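Local coordinates for hypothetical sugar ABC-transporter sugar binding protein (Arthrobacter globiformis, PDB 7BVT), which probably captures the cyclic tetrasaccharide cyclic alpha-maltosyl-(1→6)-maltose outside the cell and delivers it to an ABC transporter for uptake, at residues P66-A78 against A87-I100. Residues are numbered along the deposited sequence; the frame is centred on the assembly and turned at random.
Sequences PNSDFLTKLRASA and AIGDLVWVPQIADI. With GLC (alpha-D-glucopyranose), chain B.
D90 OD1 accepts a 2.7 Å hydrogen bond from O3 of the bound glucose, while CB of the same aspartate lies over one face of the W93 ring, near its rim, opposite the face whose centre L71 covers. Helix 70-80 is the connection of a beta-alpha-beta crossover: strands 58-64 and 86-90 both run parallel to strand 28-34, which lies between them, in an alpha/beta lobe of this solute-binding protein. D90, at the end of strand 86-90, makes an Asx turn in which V92 N donates a 3.1 Å hydrogen bond to D90 OD2 from above the carboxylate plane, a bond that probably steadies the acid while OD1 takes the sugar's O3. R371 and N140 also bond the glucose.

W93 offers the broad apolar surface that joins this turn to helix 70-80. L71 CD1 stands 4.0 Å from the centroid of the five-membered ring, only 5° off its normal, a CH-pi contact. The F70 ring meets the indole obliquely, planes 34° apart, with F70 CD1 3.5 Å from W93 CZ3; the CG of F70 lies anti to the backbone N (chi1 -163°), which carries the ring on to the strand, where A87 CB meets its edge. Were W93 an alanine, a gap would probably open beside F70 and L71, and D90 CB would be likely to lose its backing.

Farther along, the 70-78 part of helix 70-80 and helix 94-100 run nearly parallel, and branched aliphatic side chains fill the interface. L71 CD2 packs 3.7 Å from I97 CG1. I100 is a knob among L71, L74, R75 and A78, where the small A78 lets I100 CG2 come within 3.7 Å of A78 CB.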
loop_
_atom_site.group_PDB
_atom_site.type_symbol
_atom_site.label_atom_id
_atom_site.label_comp_id
_atom_site.label_asym_id
_atom_site.label_seq_id
_atom_site.Cartn_x
_atom_site.Cartn_y
_atom_site.Cartn_z
ATOM N N PRO A 66 -5.549 -13.390 13.527
ATOM C CA PRO A 66 -4.722 -13.643 12.354
ATOM C C PRO A 66 -5.288 -13.024 11.068
ATOM O O PRO A 66 -6.480 -13.028 10.829
ATOM C CB PRO A 66 -4.653 -15.174 12.274
ATOM C CG PRO A 66 -4.843 -15.588 13.693
ATOM C CD PRO A 66 -5.897 -14.643 14.233
ATOM N N ASN A 67 -4.378 -12.462 10.293
ATOM C CA ASN A 67 -4.674 -11.742 9.036
ATOM C C ASN A 67 -5.621 -12.619 8.219
ATOM O O ASN A 67 -6.688 -12.134 7.783
ATOM C CB ASN A 67 -3.382 -11.332 8.315
ATOM C CG ASN A 67 -3.671 -10.595 7.020
ATOM O OD1 ASN A 67 -4.145 -11.203 6.055
ATOM N ND2 ASN A 67 -3.411 -9.289 6.996
ATOM N N SER A 68 -5.261 -13.902 8.030
ATOM C CA SER A 68 -6.013 -14.813 7.139
ATOM C C SER A 68 -7.403 -15.148 7.685
ATOM O O SER A 68 -8.232 -15.558 6.858
ATOM C CB SER A 68 -5.229 -16.092 6.864
ATOM O OG SER A 68 -4.862 -16.726 8.087
ATOM N N ASP A 69 -7.646 -14.982 8.985
ATOM C CA ASP A 69 -8.923 -15.341 9.665
ATOM C C ASP A 69 -9.812 -14.101 9.880
ATOM O O ASP A 69 -10.904 -14.236 10.363
ATOM C CB ASP A 69 -8.625 -15.981 11.018
ATOM C CG ASP A 69 -7.810 -17.269 10.897
ATOM O OD1 ASP A 69 -8.022 -17.976 9.910
ATOM O OD2 ASP A 69 -6.880 -17.460 11.709
ATOM N N PHE A 70 -9.331 -12.909 9.568
ATOM C CA PHE A 70 -9.914 -11.659 10.146
ATOM C C PHE A 70 -11.299 -11.384 9.554
ATOM O O PHE A 70 -12.265 -11.115 10.296
ATOM C CB PHE A 70 -8.922 -10.512 9.892
ATOM C CG PHE A 70 -9.142 -9.281 10.735
ATOM C CD1 PHE A 70 -10.120 -8.363 10.385
ATOM C CD2 PHE A 70 -8.324 -8.999 11.820
ATOM C CE1 PHE A 70 -10.274 -7.195 11.116
ATOM C CE2 PHE A 70 -8.504 -7.840 12.561
ATOM C CZ PHE A 70 -9.503 -6.951 12.216
ATOM N N LEU A 71 -11.461 -11.394 8.235
ATOM C CA LEU A 71 -12.760 -11.108 7.614
ATOM C C LEU A 71 -13.759 -12.193 8.018
ATOM O O LEU A 71 -14.928 -11.879 8.270
ATOM C CB LEU A 71 -12.631 -11.020 6.100
ATOM C CG LEU A 71 -11.848 -9.800 5.652
ATOM C CD1 LEU A 71 -11.742 -9.761 4.160
ATOM C CD2 LEU A 71 -12.499 -8.521 6.173
ATOM N N THR A 72 -13.322 -13.440 8.009
ATOM C CA THR A 72 -14.274 -14.523 8.350
ATOM C C THR A 72 -14.733 -14.370 9.812
ATOM O O THR A 72 -15.901 -14.551 10.088
ATOM C CB THR A 72 -13.686 -15.903 8.039
ATOM O OG1 THR A 72 -13.447 -15.986 6.628
ATOM C CG2 THR A 72 -14.646 -17.000 8.436
ATOM N N LYS A 73 -13.876 -13.927 10.705
ATOM C CA LYS A 73 -14.293 -13.642 12.093
ATOM C C LYS A 73 -15.319 -12.495 12.118
ATOM O O LYS A 73 -16.327 -12.555 12.867
ATOM C CB LYS A 73 -13.068 -13.336 12.933
ATOM C CG LYS A 73 -13.399 -13.079 14.372
ATOM C CD LYS A 73 -12.431 -13.548 15.352
ATOM C CE LYS A 73 -12.907 -13.111 16.718
ATOM N NZ LYS A 73 -12.870 -14.221 17.685
ATOM N N LEU A 74 -15.072 -11.427 11.369
ATOM C CA LEU A 74 -16.066 -10.331 11.363
ATOM C C LEU A 74 -17.422 -10.781 10.817
ATOM O O LEU A 74 -18.434 -10.367 11.399
ATOM C CB LEU A 74 -15.504 -9.170 10.561
ATOM C CG LEU A 74 -14.324 -8.454 11.184
ATOM C CD1 LEU A 74 -13.826 -7.386 10.218
ATOM C CD2 LEU A 74 -14.659 -7.825 12.493
ATOM N N ARG A 75 -17.487 -11.614 9.757
ATOM C CA ARG A 75 -18.763 -12.083 9.216
ATOM C C ARG A 75 -19.511 -12.884 10.293
ATOM O O ARG A 75 -20.701 -12.711 10.442
ATOM C CB ARG A 75 -18.532 -12.868 7.927
ATOM C CG ARG A 75 -18.003 -12.024 6.780
ATOM C CD ARG A 75 -17.978 -12.848 5.496
ATOM N NE ARG A 75 -17.055 -12.277 4.500
ATOM C CZ ARG A 75 -15.812 -12.716 4.251
ATOM N NH1 ARG A 75 -15.310 -13.769 4.882
ATOM N NH2 ARG A 75 -15.084 -12.110 3.325
ATOM N N ALA A 76 -18.814 -13.785 10.989
ATOM C CA ALA A 76 -19.449 -14.604 12.047
ATOM C C ALA A 76 -19.948 -13.689 13.186
ATOM O O ALA A 76 -21.085 -13.845 13.697
ATOM C CB ALA A 76 -18.458 -15.623 12.546
ATOM N N SER A 77 -19.138 -12.708 13.547
ATOM C CA SER A 77 -19.412 -11.764 14.647
ATOM C C SER A 77 -20.628 -10.881 14.286
ATOM O O SER A 77 -21.391 -10.491 15.208
ATOM C CB SER A 77 -18.170 -10.962 14.955
ATOM O OG SER A 77 -17.122 -11.756 15.562
ATOM N N ALA A 78 -20.802 -10.505 13.008
ATOM C CA ALA A 78 -22.022 -9.757 12.592
ATOM C C ALA A 78 -23.231 -10.666 12.916
ATOM O O ALA A 78 -24.199 -10.182 13.486
ATOM C CB ALA A 78 -21.981 -9.346 11.120
ATOM N N ALA A 87 -12.263 -2.281 14.452
ATOM C CA ALA A 87 -11.455 -3.224 13.651
ATOM C C ALA A 87 -10.321 -2.476 12.951
ATOM O O ALA A 87 -10.559 -1.397 12.401
ATOM C CB ALA A 87 -12.316 -3.895 12.608
ATOM N N ILE A 88 -9.132 -3.023 12.950
ATOM C CA ILE A 88 -8.003 -2.449 12.189
ATOM C C ILE A 88 -7.652 -3.462 11.103
ATOM O O ILE A 88 -7.164 -4.558 11.423
ATOM C CB ILE A 88 -6.830 -2.072 13.106
ATOM C CG1 ILE A 88 -7.276 -1.101 14.206
ATOM C CG2 ILE A 88 -5.638 -1.530 12.324
ATOM C CD1 ILE A 88 -6.201 -0.674 15.138
ATOM N N GLY A 89 -7.888 -3.091 9.845
ATOM C CA GLY A 89 -7.783 -3.999 8.701
ATOM C C GLY A 89 -6.908 -3.458 7.609
ATOM O O GLY A 89 -6.506 -2.306 7.661
ATOM N N ASP A 90 -6.677 -4.256 6.591
ATOM C CA ASP A 90 -5.956 -3.806 5.392
ATOM C C ASP A 90 -6.804 -2.772 4.658
ATOM O O ASP A 90 -8.047 -2.835 4.702
ATOM C CB ASP A 90 -5.637 -4.988 4.478
ATOM C CG ASP A 90 -4.832 -4.464 3.277
ATOM O OD1 ASP A 90 -3.743 -3.894 3.513
ATOM O OD2 ASP A 90 -5.378 -4.470 2.140
ATOM N N LEU A 91 -6.140 -1.857 3.944
ATOM C CA LEU A 91 -6.822 -0.856 3.074
ATOM C C LEU A 91 -7.967 -1.488 2.294
ATOM O O LEU A 91 -9.117 -0.992 2.359
ATOM C CB LEU A 91 -5.820 -0.241 2.109
ATOM C CG LEU A 91 -6.402 0.840 1.216
ATOM C CD1 LEU A 91 -6.694 2.089 2.015
ATOM C CD2 LEU A 91 -5.460 1.173 0.070
ATOM N N VAL A 92 -7.675 -2.509 1.520
ATOM C CA VAL A 92 -8.666 -3.021 0.532
ATOM C C VAL A 92 -9.787 -3.767 1.268
ATOM O O VAL A 92 -10.777 -4.106 0.619
ATOM C CB VAL A 92 -7.976 -3.865 -0.561
ATOM C CG1 VAL A 92 -6.850 -3.079 -1.210
ATOM C CG2 VAL A 92 -7.461 -5.168 -0.032
ATOM N N TRP A 93 -9.661 -4.007 2.574
ATOM C CA TRP A 93 -10.773 -4.644 3.325
ATOM C C TRP A 93 -11.873 -3.648 3.649
ATOM O O TRP A 93 -13.003 -4.095 3.907
ATOM C CB TRP A 93 -10.317 -5.313 4.607
ATOM C CG TRP A 93 -9.356 -6.432 4.429
ATOM C CD1 TRP A 93 -8.937 -7.021 3.265
ATOM C CD2 TRP A 93 -8.747 -7.146 5.502
ATOM N NE1 TRP A 93 -8.071 -8.037 3.560
ATOM C CE2 TRP A 93 -7.928 -8.131 4.917
ATOM C CE3 TRP A 93 -8.779 -7.015 6.884
ATOM C CZ2 TRP A 93 -7.167 -8.990 5.695
ATOM C CZ3 TRP A 93 -8.007 -7.858 7.656
ATOM C CH2 TRP A 93 -7.221 -8.833 7.058
ATOM N N VAL A 94 -11.560 -2.374 3.764
ATOM C CA VAL A 94 -12.546 -1.395 4.319
ATOM C C VAL A 94 -13.882 -1.528 3.620
ATOM O O VAL A 94 -14.915 -1.609 4.275
ATOM C CB VAL A 94 -12.021 0.047 4.286
ATOM C CG1 VAL A 94 -13.104 1.026 4.655
ATOM C CG2 VAL A 94 -10.838 0.190 5.206
ATOM N N PRO A 95 -13.974 -1.494 2.285
ATOM C CA PRO A 95 -15.280 -1.538 1.638
ATOM C C PRO A 95 -16.022 -2.841 1.893
ATOM O O PRO A 95 -17.233 -2.794 1.972
ATOM C CB PRO A 95 -14.955 -1.374 0.123
ATOM C CG PRO A 95 -13.566 -0.830 0.092
ATOM C CD PRO A 95 -12.863 -1.336 1.317
ATOM N N GLN A 96 -15.287 -3.934 2.082
ATOM C CA GLN A 96 -15.934 -5.219 2.415
ATOM C C GLN A 96 -16.476 -5.161 3.838
ATOM O O GLN A 96 -17.609 -5.641 4.086
ATOM C CB GLN A 96 -14.928 -6.338 2.219
ATOM C CG GLN A 96 -14.509 -6.456 0.752
ATOM C CD GLN A 96 -13.378 -7.430 0.639
ATOM O OE1 GLN A 96 -13.606 -8.632 0.735
ATOM N NE2 GLN A 96 -12.159 -6.921 0.467
ATOM N N ILE A 97 -15.685 -4.642 4.753
ATOM C CA ILE A 97 -16.096 -4.562 6.183
ATOM C C ILE A 97 -17.312 -3.649 6.321
ATOM O O ILE A 97 -18.229 -3.941 7.116
ATOM C CB ILE A 97 -14.907 -4.122 7.057
ATOM C CG1 ILE A 97 -13.848 -5.241 7.067
ATOM C CG2 ILE A 97 -15.385 -3.706 8.461
ATOM C CD1 ILE A 97 -12.539 -4.866 7.637
ATOM N N ALA A 98 -17.380 -2.591 5.523
ATOM C CA ALA A 98 -18.510 -1.646 5.554
ATOM C C ALA A 98 -19.825 -2.374 5.206
ATOM O O ALA A 98 -20.879 -1.898 5.587
ATOM C CB ALA A 98 -18.227 -0.484 4.627
ATOM N N ASP A 99 -19.777 -3.470 4.457
ATOM C CA ASP A 99 -20.966 -4.284 4.105
ATOM C C ASP A 99 -21.221 -5.353 5.175
ATOM O O ASP A 99 -22.287 -5.945 5.128
ATOM C CB ASP A 99 -20.805 -4.951 2.728
ATOM C CG ASP A 99 -20.961 -4.001 1.542
ATOM O OD1 ASP A 99 -21.572 -2.933 1.725
ATOM O OD2 ASP A 99 -20.446 -4.347 0.437
ATOM N N ILE A 100 -20.268 -5.643 6.058
ATOM C CA ILE A 100 -20.427 -6.700 7.111
ATOM C C ILE A 100 -21.219 -6.123 8.276
ATOM O O ILE A 100 -22.117 -6.806 8.807
ATOM C CB ILE A 100 -19.078 -7.238 7.575
ATOM C CG1 ILE A 100 -18.399 -7.945 6.405
ATOM C CG2 ILE A 100 -19.303 -8.117 8.830
ATOM C CD1 ILE A 100 -17.025 -8.431 6.680
HETATM C C1 GLC B . 1.027 -4.623 1.603
HETATM C C2 GLC B . 0.014 -3.537 1.790
HETATM C C3 GLC B . -1.337 -3.986 1.293
HETATM C C4 GLC B . -1.179 -4.455 -0.162
HETATM C C5 GLC B . -0.197 -5.617 -0.216
HETATM C C6 GLC B . 0.010 -6.086 -1.667
HETATM O O2 GLC B . 0.073 -3.119 3.142
HETATM O O3 GLC B . -2.272 -2.902 1.433
HETATM O O4 GLC B . -2.402 -4.920 -0.700
HETATM O O5 GLC B . 1.048 -5.155 0.248
HETATM O O6 GLC B . 0.509 -7.420 -1.627
#